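PDB 5N9X: adenylation domain from Streptomyces sp., which belongs to the ANL superfamily of AMP-binding enzymes, built from a large AMP-binding part and a C-terminal domain, and is modelled with ATP and threonine bound. Local coordinates for residues R74-A79 against V134-V139; A332-I337 against S409-G414. All coordinates share one frame; numbering follows the deposited sequence.

In the fold
The two contacts lie on opposite sides of the chain's centre, their own centres 44 Å apart and their nearest atoms about 28 Å apart. Along the chain they come in series, interaction 1 closing well before interaction 2 opens. They share no sheet. Interaction 1 sits at one end of the parallel sheet that includes strands 70-74 and 133-134, where a loop meets the start of helix 136-141. Interaction 2 lies at the large mixed sheet, where the start of strand 336-340 meets the turn after strand 400-410, with strand 416-421 between those strands and the side chain of Val336 about 9 Å from the bound ATP. Each contact joins sequence-distant elements of its own region, and the two do not touch.

Interaction 1: residues R74-A79 against V134-V139; sequences RMPPGA and VTEENV
At the carboxyl end of strand 70-74, where the chain starts its beta-alpha-beta crossover to strand 94-97 through helix 79-90, Met75 reaches across to Glu136 and Val139 in the opening turn of helix 136-141. Its thioether does most of the touching. With CG set anti to the carbonyl carbon (chi1 -65°), the chain runs out toward the helix, and Met75 SD lies 3.7 Å from Glu136 CG. The methyl beyond it turns at the last torsion to meet one branch of the valine, Met75 CE to Val139 CG2 being 3.9 Å.

Glu136 sends its extended chain back over the loop. Its aliphatic part packs on sulfur, while Glu136 OE1 comes no nearer than 4.1 Å to Pro76 CD, a loose approach to that one ring carbon. The other carboxylate oxygen, OE2, is hydrogen-bonded to Asn80 ND2, which fixes the end of the glutamate beside helix 79-90.

The helix itself begins with a capping box: Asn138 N donates to Thr135 OG1 at 2.9 Å, and Thr135 N returns a nearly straight bond (172°) to Asn138 OD1 at 3.2 Å. This reciprocal pair caps the turn that carries Glu136 and Val139, with Val139 N bonded to Thr135 O in the same turn.

Around them, Met75 also rests on Asn80, Ala81 and Ala84 of helix 79-90 and on Val120 of strand 118-121, the strand between 70-74 and 133-134 in the parallel sheet. Val139 shares Val120 and packs on Leu56 of helix 46-62, and its carbonyl accepts from Trp52 NE1.

Interaction 2: residues A332-I337 against S409-G414; sequences AEDSVI and SRRAGG
Val336 and Arg411 carry the close part of this contact, which joins the start of strand 336-340 to the turn that follows strand 400-410; strand 416-421 lies between the two strands and runs antiparallel to both. The nearest alpha carbons, Val336 CA and Arg411 CA, are 9.3 Å apart, so side chains must bridge the gap. The valine methyl that is anti to its own carbonyl carbon meets the guanidinium obliquely, Val336 CG2 to Arg411 NH1 at 3.4 Å, with Arg411 CZ 4.1 Å from the same methyl. The two side chains run at about a right angle. A bend at chi3 (-34°) helps bring the guanidinium against the valine methyl.

The outer side is slacker. Asp334 and Arg411 are both partly exposed, and the approach there is Asp334 CB to Arg411 NH2 at 4.1 Å. The carboxylate stays slightly farther off, Asp334 OD2 to Arg411 NH2 at 4.2 Å, beyond a salt bridge. Both residues also rest on Val417 of the intervening strand.

Arg411 opens the type II turn of the hairpin between strands 400-410 and 416-421, closed by Gly414 N bonding to Arg411 O at 2.9 Å; the backbone of Gly413, at its third position, takes angles that call for glycine.

Chemically, the contact joins a buried methyl to the flat arginine head, with the nearby carboxylate giving at most a long-range attraction. The opposite charges may add a weak pull, while the closest approach is van der Waals contact with Val336.

Interaction 1: residues R74-A79 against V134-V139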
loop_
_atom_site.group_PDB
_atom_site.type_symbol
_atom_site.label_atom_id
_atom_site.label_comp_id
_atom_site.label_asym_id
_atom_site.label_seq_id
_atom_site.Cartn_x
_atom_site.Cartn_y
_atom_site.Cartn_z
ATOM N N ARG A 74 -9.460 6.956 14.284
ATOM C CA ARG A 74 -8.172 6.822 14.971
ATOM C C ARG A 74 -8.219 5.751 16.066
ATOM O O ARG A 74 -8.594 6.037 17.208
ATOM C CB ARG A 74 -7.744 8.170 15.561
ATOM C CG ARG A 74 -6.383 8.125 16.181
ATOM C CD ARG A 74 -6.018 9.436 16.841
ATOM N NE ARG A 74 -4.608 9.446 17.220
ATOM C CZ ARG A 74 -4.107 8.841 18.298
ATOM N NH1 ARG A 74 -4.891 8.158 19.119
ATOM N NH2 ARG A 74 -2.812 8.914 18.556
ATOM N N MET A 75 -7.849 4.522 15.699
ATOM C CA MET A 75 -7.972 3.349 16.566
ATOM C C MET A 75 -6.941 2.281 16.239
ATOM O O MET A 75 -6.602 2.073 15.087
ATOM C CB MET A 75 -9.349 2.686 16.440
ATOM C CG MET A 75 -10.539 3.466 16.892
ATOM S SD MET A 75 -11.852 2.311 17.333
ATOM C CE MET A 75 -13.278 3.245 16.803
ATOM N N PRO A 76 -6.485 1.554 17.256
ATOM C CA PRO A 76 -5.669 0.366 16.997
ATOM C C PRO A 76 -6.463 -0.649 16.175
ATOM O O PRO A 76 -7.687 -0.651 16.284
ATOM C CB PRO A 76 -5.367 -0.162 18.402
ATOM C CG PRO A 76 -6.487 0.375 19.258
ATOM C CD PRO A 76 -6.761 1.741 18.691
ATOM N N PRO A 77 -5.786 -1.475 15.344
ATOM C CA PRO A 77 -6.523 -2.485 14.576
ATOM C C PRO A 77 -7.218 -3.483 15.487
ATOM O O PRO A 77 -6.640 -3.941 16.470
ATOM C CB PRO A 77 -5.429 -3.162 13.731
ATOM C CG PRO A 77 -4.169 -2.931 14.476
ATOM C CD PRO A 77 -4.338 -1.540 15.065
ATOM N N GLY A 78 -8.462 -3.801 15.162
ATOM C CA GLY A 78 -9.259 -4.701 15.972
ATOM C C GLY A 78 -10.735 -4.589 15.626
ATOM O O GLY A 78 -11.123 -3.838 14.717
ATOM N N ALA A 79 -11.551 -5.347 16.357
ATOM C CA ALA A 79 -13.000 -5.340 16.213
ATOM C C ALA A 79 -13.592 -3.927 16.119
ATOM O O ALA A 79 -14.325 -3.631 15.181
ATOM C CB ALA A 79 -13.623 -6.100 17.365
ATOM N N VAL A 134 -16.748 10.197 18.846
ATOM C CA VAL A 134 -17.252 8.890 19.207
ATOM C C VAL A 134 -16.044 8.158 19.766
ATOM O O VAL A 134 -15.033 8.028 19.084
ATOM C CB VAL A 134 -17.847 8.152 18.013
ATOM C CG1 VAL A 134 -18.609 6.909 18.473
ATOM C CG2 VAL A 134 -18.745 9.077 17.236
ATOM N N THR A 135 -16.118 7.720 21.016
ATOM C CA THR A 135 -14.961 7.096 21.658
ATOM C C THR A 135 -14.930 5.617 21.332
ATOM O O THR A 135 -15.883 5.091 20.764
ATOM C CB THR A 135 -14.986 7.288 23.181
ATOM O OG1 THR A 135 -16.144 6.637 23.715
ATOM C CG2 THR A 135 -15.020 8.759 23.524
ATOM N N GLU A 136 -13.838 4.950 21.680
ATOM C CA GLU A 136 -13.770 3.522 21.439
ATOM C C GLU A 136 -14.797 2.819 22.311
ATOM O O GLU A 136 -15.447 1.867 21.873
ATOM C CB GLU A 136 -12.363 2.972 21.700
ATOM C CG GLU A 136 -12.102 1.662 20.958
ATOM C CD GLU A 136 -10.704 1.111 21.169
ATOM O OE1 GLU A 136 -9.786 1.886 21.521
ATOM O OE2 GLU A 136 -10.531 -0.110 20.982
ATOM N N GLU A 137 -14.938 3.295 23.546
ATOM C CA GLU A 137 -15.890 2.711 24.481
ATOM C C GLU A 137 -17.284 2.924 23.925
ATOM O O GLU A 137 -18.134 2.025 23.981
ATOM C CB GLU A 137 -15.760 3.325 25.881
ATOM C CG GLU A 137 -16.961 3.047 26.781
ATOM C CD GLU A 137 -16.787 3.549 28.206
ATOM O OE1 GLU A 137 -16.184 4.631 28.397
ATOM O OE2 GLU A 137 -17.272 2.860 29.136
ATOM N N ASN A 138 -17.515 4.108 23.369
ATOM C CA ASN A 138 -18.775 4.369 22.693
ATOM C C ASN A 138 -19.063 3.319 21.617
ATOM O O ASN A 138 -20.166 2.789 21.561
ATOM C CB ASN A 138 -18.782 5.762 22.075
ATOM C CG ASN A 138 -19.100 6.855 23.084
ATOM O OD1 ASN A 138 -18.690 8.007 22.909
ATOM N ND2 ASN A 138 -19.830 6.504 24.146
ATOM N N VAL A 139 -18.071 3.014 20.776
ATOM C CA VAL A 139 -18.225 2.045 19.687
ATOM C C VAL A 139 -18.447 0.616 20.202
ATOM O O VAL A 139 -19.319 -0.096 19.692
ATOM C CB VAL A 139 -16.991 2.068 18.731
ATOM C CG1 VAL A 139 -16.926 0.817 17.858
ATOM C CG2 VAL A 139 -17.016 3.324 17.866
#

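Interaction 2: residues A332-I337 against S409-G414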
loop_
_atom_site.group_PDB
_atom_site.type_symbol
_atom_site.label_atom_id
_atom_site.label_comp_id
_atom_site.label_asym_id
_atom_site.label_seq_id
_atom_site.Cartn_x
_atom_site.Cartn_y
_atom_site.Cartn_z
ATOM N N ALA A 332 16.369 -14.094 -15.051
ATOM C CA ALA A 332 16.912 -12.760 -15.274
ATOM C C ALA A 332 16.729 -11.922 -14.028
ATOM O O ALA A 332 16.284 -12.424 -13.002
ATOM C CB ALA A 332 16.246 -12.092 -16.453
ATOM N N GLU A 333 17.066 -10.644 -14.115
ATOM C CA GLU A 333 16.857 -9.761 -12.988
ATOM C C GLU A 333 15.846 -8.682 -13.324
ATOM O O GLU A 333 15.968 -7.552 -12.867
ATOM C CB GLU A 333 18.180 -9.144 -12.541
ATOM C CG GLU A 333 18.426 -9.288 -11.050
ATOM C CD GLU A 333 19.874 -9.530 -10.719
ATOM O OE1 GLU A 333 20.727 -8.716 -11.142
ATOM O OE2 GLU A 333 20.151 -10.547 -10.038
ATOM N N ASP A 334 14.844 -9.048 -14.118
ATOM C CA ASP A 334 13.789 -8.121 -14.490
ATOM C C ASP A 334 12.577 -8.182 -13.549
ATOM O O ASP A 334 12.188 -9.251 -13.047
ATOM C CB ASP A 334 13.352 -8.371 -15.939
ATOM C CG ASP A 334 14.186 -7.578 -16.949
ATOM O OD1 ASP A 334 14.063 -6.333 -16.950
ATOM O OD2 ASP A 334 14.953 -8.190 -17.733
ATOM N N SER A 335 11.995 -7.008 -13.316
ATOM C CA SER A 335 10.802 -6.860 -12.491
ATOM C C SER A 335 9.516 -6.845 -13.314
ATOM O O SER A 335 9.063 -5.782 -13.760
ATOM C CB SER A 335 10.896 -5.572 -11.677
ATOM O OG SER A 335 9.968 -5.597 -10.611
ATOM N N VAL A 336 8.916 -8.011 -13.510
ATOM C CA VAL A 336 7.692 -8.082 -14.309
ATOM C C VAL A 336 6.450 -7.764 -13.466
ATOM O O VAL A 336 6.207 -8.402 -12.433
ATOM C CB VAL A 336 7.520 -9.459 -14.963
ATOM C CG1 VAL A 336 6.468 -9.394 -16.066
ATOM C CG2 VAL A 336 8.850 -9.934 -15.527
ATOM N N ILE A 337 5.685 -6.762 -13.906
ATOM C CA ILE A 337 4.458 -6.376 -13.224
ATOM C C ILE A 337 3.267 -6.860 -14.027
ATOM O O ILE A 337 2.142 -6.835 -13.549
ATOM C CB ILE A 337 4.361 -4.833 -12.985
ATOM C CG1 ILE A 337 4.207 -4.062 -14.298
ATOM C CG2 ILE A 337 5.561 -4.339 -12.216
ATOM C CD1 ILE A 337 4.564 -2.599 -14.185
ATOM N N SER A 409 8.381 -0.623 -19.468
ATOM C CA SER A 409 8.470 -1.014 -20.885
ATOM C C SER A 409 7.513 -2.152 -21.193
ATOM O O SER A 409 7.230 -2.981 -20.330
ATOM C CB SER A 409 9.895 -1.435 -21.273
ATOM O OG SER A 409 10.533 -2.127 -20.223
ATOM N N ARG A 410 6.994 -2.173 -22.414
ATOM C CA ARG A 410 6.250 -3.329 -22.886
ATOM C C ARG A 410 7.233 -4.296 -23.546
ATOM O O ARG A 410 7.787 -3.975 -24.607
ATOM C CB ARG A 410 5.158 -2.926 -23.876
ATOM C CG ARG A 410 4.504 -4.121 -24.539
ATOM C CD ARG A 410 3.827 -3.790 -25.862
ATOM N NE ARG A 410 3.775 -4.996 -26.691
ATOM C CZ ARG A 410 2.679 -5.493 -27.259
ATOM N NH1 ARG A 410 1.505 -4.884 -27.117
ATOM N NH2 ARG A 410 2.760 -6.604 -27.981
ATOM N N ARG A 411 7.467 -5.448 -22.909
ATOM C CA ARG A 411 8.333 -6.506 -23.444
ATOM C C ARG A 411 7.546 -7.275 -24.496
ATOM O O ARG A 411 6.313 -7.267 -24.468
ATOM C CB ARG A 411 8.822 -7.470 -22.333
ATOM C CG ARG A 411 7.908 -8.713 -22.086
ATOM C CD ARG A 411 8.192 -9.477 -20.772
ATOM N NE ARG A 411 9.608 -9.463 -20.403
ATOM C CZ ARG A 411 10.165 -10.198 -19.439
ATOM N NH1 ARG A 411 9.431 -11.048 -18.729
ATOM N NH2 ARG A 411 11.473 -10.083 -19.197
ATOM N N ALA A 412 8.253 -7.928 -25.416
ATOM C CA ALA A 412 7.616 -8.835 -26.372
ATOM C C ALA A 412 6.791 -9.850 -25.613
ATOM O O ALA A 412 7.292 -10.496 -24.691
ATOM C CB ALA A 412 8.649 -9.534 -27.238
ATOM N N GLY A 413 5.524 -9.985 -25.989
ATOM C CA GLY A 413 4.620 -10.847 -25.264
ATOM C C GLY A 413 3.561 -10.020 -24.572
ATOM O O GLY A 413 2.540 -10.551 -24.123
ATOM N N GLY A 414 3.809 -8.717 -24.472
ATOM C CA GLY A 414 2.809 -7.801 -23.956
ATOM C C GLY A 414 2.853 -7.500 -22.462
ATOM O O GLY A 414 2.028 -6.715 -21.973
#